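Local coordinates for glycosyl hydrolase, family 31/fibronectin type III domain protein (Clostridium perfringens, PDB 4UAP) that binds N-acetylgalactosamine through a calcium-containing, beta-sandwich carbohydrate-binding module of family 32, and probably helps its parent family 31 glycoside hydrolase recognise galacto-configured sugars, at residues I6-D11 / K23-T28; F55-E60 / N143-Y148. All blocks are in the same frame, centred on the assembly; numbering follows the deposited sequence.

Contact 1 (I6-D11 / K23-T28); sequences ITVSGD and KLIDGT. With CA (calcium ion), chain D.
Ile25 reaches across to the edge strand 6-9 with its terminal methyl. Ile25 CD1 lies 3.8 Å from Val8 CG1, and the two side chains run past one another in opposite directions. The same methyl meets the backbone of the strand, where Ile25 CD1 also lies 3.6 Å from Ile6 O. Ile25 CG1 stands between its own backbone N and carbonyl carbon (chi1 61°), and the extended second torsion carries CD1 out to the strand. The other branch of Val8 serves Leu24. Val8 CG2 faces Leu24 CD1 at 4.1 Å, a looser touch in which the side chains cross at about a right angle. Val8 thus spreads its two methyls over two consecutive residues. This apolar contact packs the calcium-binding loop of a beta-sandwich module against an outermost strand of one sheet. The calcium ion is bound by Lys23 O at 2.3 Å, by Asp26 OD1, and by both O and OG1 of Thr28. Ser35, Asn143 and Glu144 complete the site. Thr28 OG1 also donates to Asp26 OD2 at 2.5 Å, on the syn side and 26° out of the carboxylate plane.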
# COMPACT_ATOMS: atom_id res chain seq x y z
N ILE A 6 8.46 -3.18 -11.15
CA ILE A 6 7.38 -3.72 -10.34
C ILE A 6 6.05 -3.57 -11.05
O ILE A 6 5.74 -2.51 -11.58
CB ILE A 6 7.31 -3.00 -8.98
CG1 ILE A 6 8.63 -3.18 -8.23
CG2 ILE A 6 6.14 -3.52 -8.16
CD1 ILE A 6 8.79 -2.25 -7.05
N THR A 7 5.27 -4.65 -11.06
CA THR A 7 3.91 -4.61 -11.59
C THR A 7 2.93 -4.64 -10.42
O THR A 7 3.08 -5.45 -9.50
CB THR A 7 3.65 -5.79 -12.54
OG1 THR A 7 4.55 -5.68 -13.65
CG2 THR A 7 2.23 -5.76 -13.05
N VAL A 8 1.96 -3.74 -10.42
CA VAL A 8 0.98 -3.72 -9.34
C VAL A 8 -0.42 -4.00 -9.89
O VAL A 8 -0.78 -3.55 -10.96
CB VAL A 8 1.00 -2.37 -8.58
CG1 VAL A 8 0.65 -1.22 -9.50
CG2 VAL A 8 0.05 -2.42 -7.38
N SER A 9 -1.20 -4.78 -9.15
CA SER A 9 -2.53 -5.13 -9.59
C SER A 9 -3.46 -5.22 -8.40
O SER A 9 -3.02 -5.24 -7.25
CB SER A 9 -2.51 -6.46 -10.36
OG SER A 9 -2.01 -7.50 -9.54
N GLY A 10 -4.75 -5.23 -8.68
CA GLY A 10 -5.76 -5.24 -7.64
C GLY A 10 -7.02 -4.61 -8.19
O GLY A 10 -7.08 -4.28 -9.38
N ASP A 11 -8.02 -4.43 -7.33
CA ASP A 11 -9.34 -4.02 -7.80
C ASP A 11 -9.47 -2.50 -7.91
O ASP A 11 -9.84 -1.79 -6.95
CB ASP A 11 -10.44 -4.57 -6.90
CG ASP A 11 -11.84 -4.36 -7.46
OD1 ASP A 11 -11.97 -3.68 -8.51
OD2 ASP A 11 -12.80 -4.86 -6.85
N LYS A 23 -0.37 5.05 -8.70
CA LYS A 23 0.13 6.07 -7.77
C LYS A 23 0.90 5.45 -6.59
O LYS A 23 1.52 6.17 -5.80
CB LYS A 23 -1.02 6.94 -7.25
CG LYS A 23 -1.69 7.80 -8.34
CD LYS A 23 -0.68 8.79 -8.94
CE LYS A 23 -1.30 9.65 -10.05
NZ LYS A 23 -2.11 10.78 -9.51
N LEU A 24 0.85 4.13 -6.46
CA LEU A 24 1.64 3.45 -5.43
C LEU A 24 3.10 3.35 -5.85
O LEU A 24 3.98 3.20 -5.01
CB LEU A 24 1.10 2.05 -5.15
CG LEU A 24 -0.30 1.93 -4.53
CD1 LEU A 24 -0.76 0.45 -4.52
CD2 LEU A 24 -0.32 2.53 -3.12
N ILE A 25 3.36 3.41 -7.15
CA ILE A 25 4.72 3.20 -7.64
C ILE A 25 5.18 4.26 -8.65
O ILE A 25 6.11 4.03 -9.42
CB ILE A 25 4.87 1.80 -8.28
CG1 ILE A 25 3.93 1.66 -9.48
CG2 ILE A 25 4.55 0.71 -7.28
CD1 ILE A 25 4.06 0.34 -10.22
N ASP A 26 4.55 5.44 -8.63
CA ASP A 26 4.89 6.46 -9.62
C ASP A 26 6.08 7.32 -9.17
O ASP A 26 6.49 8.23 -9.89
CB ASP A 26 3.69 7.35 -9.90
CG ASP A 26 3.25 8.12 -8.68
OD1 ASP A 26 3.13 7.50 -7.61
OD2 ASP A 26 3.04 9.35 -8.78
N GLY A 27 6.62 7.03 -7.99
CA GLY A 27 7.79 7.74 -7.50
C GLY A 27 7.44 9.01 -6.75
O GLY A 27 8.27 9.92 -6.65
N THR A 28 6.22 9.10 -6.24
CA THR A 28 5.80 10.26 -5.47
C THR A 28 5.46 9.86 -4.05
O THR A 28 4.44 9.21 -3.82
CB THR A 28 4.57 10.97 -6.09
OG1 THR A 28 3.55 10.00 -6.37
CG2 THR A 28 4.96 11.67 -7.39
CA CA D . 2.79 7.96 -5.19

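Contact 2 (F55-E60 / N143-Y148); sequences FEMTFE and NEIEFY. With CA (calcium ion), chain D.
Phe147 sets the corner of its ring over one face of Phe59. Phe147 CZ is 3.5 Å from Phe59 CG, displaced toward the rim of that ring. The planes are inclined at 51° with centroids 5.0 Å apart, so the pair is oblique. Both side chains leave their strands toward the other, and the Phe59 torsion, with CG anti to the carbonyl carbon (chi1 -61°), lays its ring face under Phe147 CZ. At the far end of the ring, Phe59 CZ meets Ile145 CD1 at 3.7 Å, and these side chains cross at about a right angle. Met57 makes a looser but still buried touch, with Met57 SD 4.3 Å from Ile145 CD1. The outward side belongs to Glu146, partly exposed, and Tyr148, exposed. Glu146 points away from segment 55-60, and Glu146 OE1 accepts a hydrogen bond from Tyr148 OH at 2.8 Å. Buried Asn143 O and Glu144 OE2 each bind the calcium ion at 2.3 Å. The axes of segments 55-60 and 143-148 approach to 10.6 Å at 31°, as facing sheets of a beta-sandwich do. Strand 55-61 is hydrogen-bonded between strands 6-9 and 125-133 in one sheet, while strand 141-149 pairs with 64-74 and 37-38 in the other.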
# COMPACT_ATOMS: atom_id res chain seq x y z
N PHE A 55 -8.46 -4.03 1.52
CA PHE A 55 -8.09 -3.80 0.12
C PHE A 55 -6.73 -4.44 -0.17
O PHE A 55 -5.72 -4.12 0.46
CB PHE A 55 -8.06 -2.30 -0.21
CG PHE A 55 -7.73 -2.02 -1.64
CD1 PHE A 55 -8.66 -2.30 -2.64
CD2 PHE A 55 -6.49 -1.50 -2.00
CE1 PHE A 55 -8.37 -2.07 -3.97
CE2 PHE A 55 -6.19 -1.27 -3.34
CZ PHE A 55 -7.13 -1.55 -4.32
N GLU A 56 -6.72 -5.33 -1.15
CA GLU A 56 -5.56 -6.14 -1.47
C GLU A 56 -4.79 -5.56 -2.65
O GLU A 56 -5.37 -5.29 -3.71
CB GLU A 56 -6.01 -7.57 -1.77
CG GLU A 56 -4.94 -8.57 -2.06
CD GLU A 56 -5.53 -9.91 -2.45
OE1 GLU A 56 -5.80 -10.12 -3.66
OE2 GLU A 56 -5.77 -10.74 -1.55
N MET A 57 -3.49 -5.36 -2.46
CA MET A 57 -2.61 -4.81 -3.48
C MET A 57 -1.53 -5.86 -3.79
O MET A 57 -0.80 -6.28 -2.89
CB MET A 57 -1.97 -3.50 -3.01
CG MET A 57 -2.95 -2.33 -2.81
SD MET A 57 -2.36 -1.04 -1.65
CE MET A 57 -2.70 -1.83 -0.08
N THR A 58 -1.44 -6.28 -5.05
CA THR A 58 -0.50 -7.33 -5.44
C THR A 58 0.67 -6.75 -6.21
O THR A 58 0.49 -6.00 -7.18
CB THR A 58 -1.19 -8.40 -6.29
OG1 THR A 58 -2.24 -9.00 -5.52
CG2 THR A 58 -0.18 -9.47 -6.74
N PHE A 59 1.88 -7.10 -5.78
CA PHE A 59 3.10 -6.61 -6.41
C PHE A 59 3.91 -7.78 -6.95
O PHE A 59 4.21 -8.73 -6.22
CB PHE A 59 3.94 -5.80 -5.42
CG PHE A 59 3.22 -4.58 -4.90
CD1 PHE A 59 2.37 -4.67 -3.81
CD2 PHE A 59 3.38 -3.35 -5.52
CE1 PHE A 59 1.70 -3.55 -3.33
CE2 PHE A 59 2.72 -2.22 -5.04
CZ PHE A 59 1.87 -2.33 -3.94
N GLU A 60 4.27 -7.71 -8.22
CA GLU A 60 5.02 -8.79 -8.84
C GLU A 60 6.29 -8.26 -9.49
O GLU A 60 6.33 -7.15 -10.01
CB GLU A 60 4.17 -9.51 -9.88
CG GLU A 60 2.98 -10.23 -9.30
CD GLU A 60 2.08 -10.78 -10.38
OE1 GLU A 60 1.28 -10.00 -10.94
OE2 GLU A 60 2.19 -12.00 -10.69
N ASN A 143 0.45 6.99 0.01
CA ASN A 143 1.27 7.81 -0.89
C ASN A 143 2.07 7.00 -1.90
O ASN A 143 2.18 7.37 -3.06
CB ASN A 143 2.26 8.66 -0.08
CG ASN A 143 1.58 9.56 0.92
OD1 ASN A 143 0.35 9.66 0.95
ND2 ASN A 143 2.39 10.24 1.74
N GLU A 144 2.65 5.91 -1.44
CA GLU A 144 3.65 5.19 -2.23
C GLU A 144 4.03 3.93 -1.49
O GLU A 144 3.97 3.89 -0.26
CB GLU A 144 4.90 6.06 -2.48
CG GLU A 144 5.92 5.46 -3.48
CD GLU A 144 5.64 5.87 -4.93
OE1 GLU A 144 6.43 5.50 -5.83
OE2 GLU A 144 4.64 6.57 -5.19
N ILE A 145 4.41 2.90 -2.23
CA ILE A 145 5.03 1.74 -1.63
C ILE A 145 6.31 1.48 -2.42
O ILE A 145 6.26 1.36 -3.64
CB ILE A 145 4.11 0.50 -1.65
CG1 ILE A 145 2.84 0.78 -0.81
CG2 ILE A 145 4.86 -0.73 -1.10
CD1 ILE A 145 1.78 -0.36 -0.82
N GLU A 146 7.43 1.44 -1.71
CA GLU A 146 8.76 1.25 -2.30
C GLU A 146 9.38 -0.07 -1.90
O GLU A 146 9.24 -0.50 -0.75
CB GLU A 146 9.70 2.39 -1.88
CG GLU A 146 9.30 3.74 -2.39
CD GLU A 146 10.33 4.80 -2.08
OE1 GLU A 146 11.11 4.60 -1.12
OE2 GLU A 146 10.37 5.82 -2.80
N PHE A 147 10.09 -0.71 -2.83
CA PHE A 147 10.74 -2.00 -2.57
C PHE A 147 12.25 -1.83 -2.67
O PHE A 147 12.76 -1.26 -3.63
CB PHE A 147 10.23 -3.06 -3.56
CG PHE A 147 8.77 -3.38 -3.38
CD1 PHE A 147 7.79 -2.54 -3.90
CD2 PHE A 147 8.37 -4.50 -2.67
CE1 PHE A 147 6.45 -2.81 -3.72
CE2 PHE A 147 7.03 -4.78 -2.49
CZ PHE A 147 6.06 -3.93 -3.02
N TYR A 148 12.97 -2.32 -1.66
CA TYR A 148 14.42 -2.15 -1.61
C TYR A 148 15.12 -3.50 -1.76
O TYR A 148 14.95 -4.39 -0.93
CB TYR A 148 14.85 -1.47 -0.31
CG TYR A 148 14.53 -0.00 -0.28
CD1 TYR A 148 13.26 0.45 0.07
CD2 TYR A 148 15.49 0.94 -0.61
CE1 TYR A 148 12.96 1.81 0.09
CE2 TYR A 148 15.21 2.29 -0.59
CZ TYR A 148 13.95 2.72 -0.25
OH TYR A 148 13.68 4.07 -0.24
CA CA D . 2.79 7.96 -5.19

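Overall arrangement
Contact 2 lies in the buried core between the two sheets, whereas contact 1 is partly buried and sits at the margin of the sandwich. They share a sheet, since strands 6-9 and 55-61 are neighbours in it. Both also reach the same calcium ion: three of the six calcium-binding residues lie in contact 1 and two in contact 2. Across each pair of segments the packing is apolar, aliphatic in contact 1 and largely aromatic in contact 2. The polar ties run between the contacts. Gly27 N probably bonds to Glu144 OE1 at 2.7 Å, and Ile145 N to Leu24 O at 2.8 Å, so the loop 23-28 is joined directly to strand 141-149.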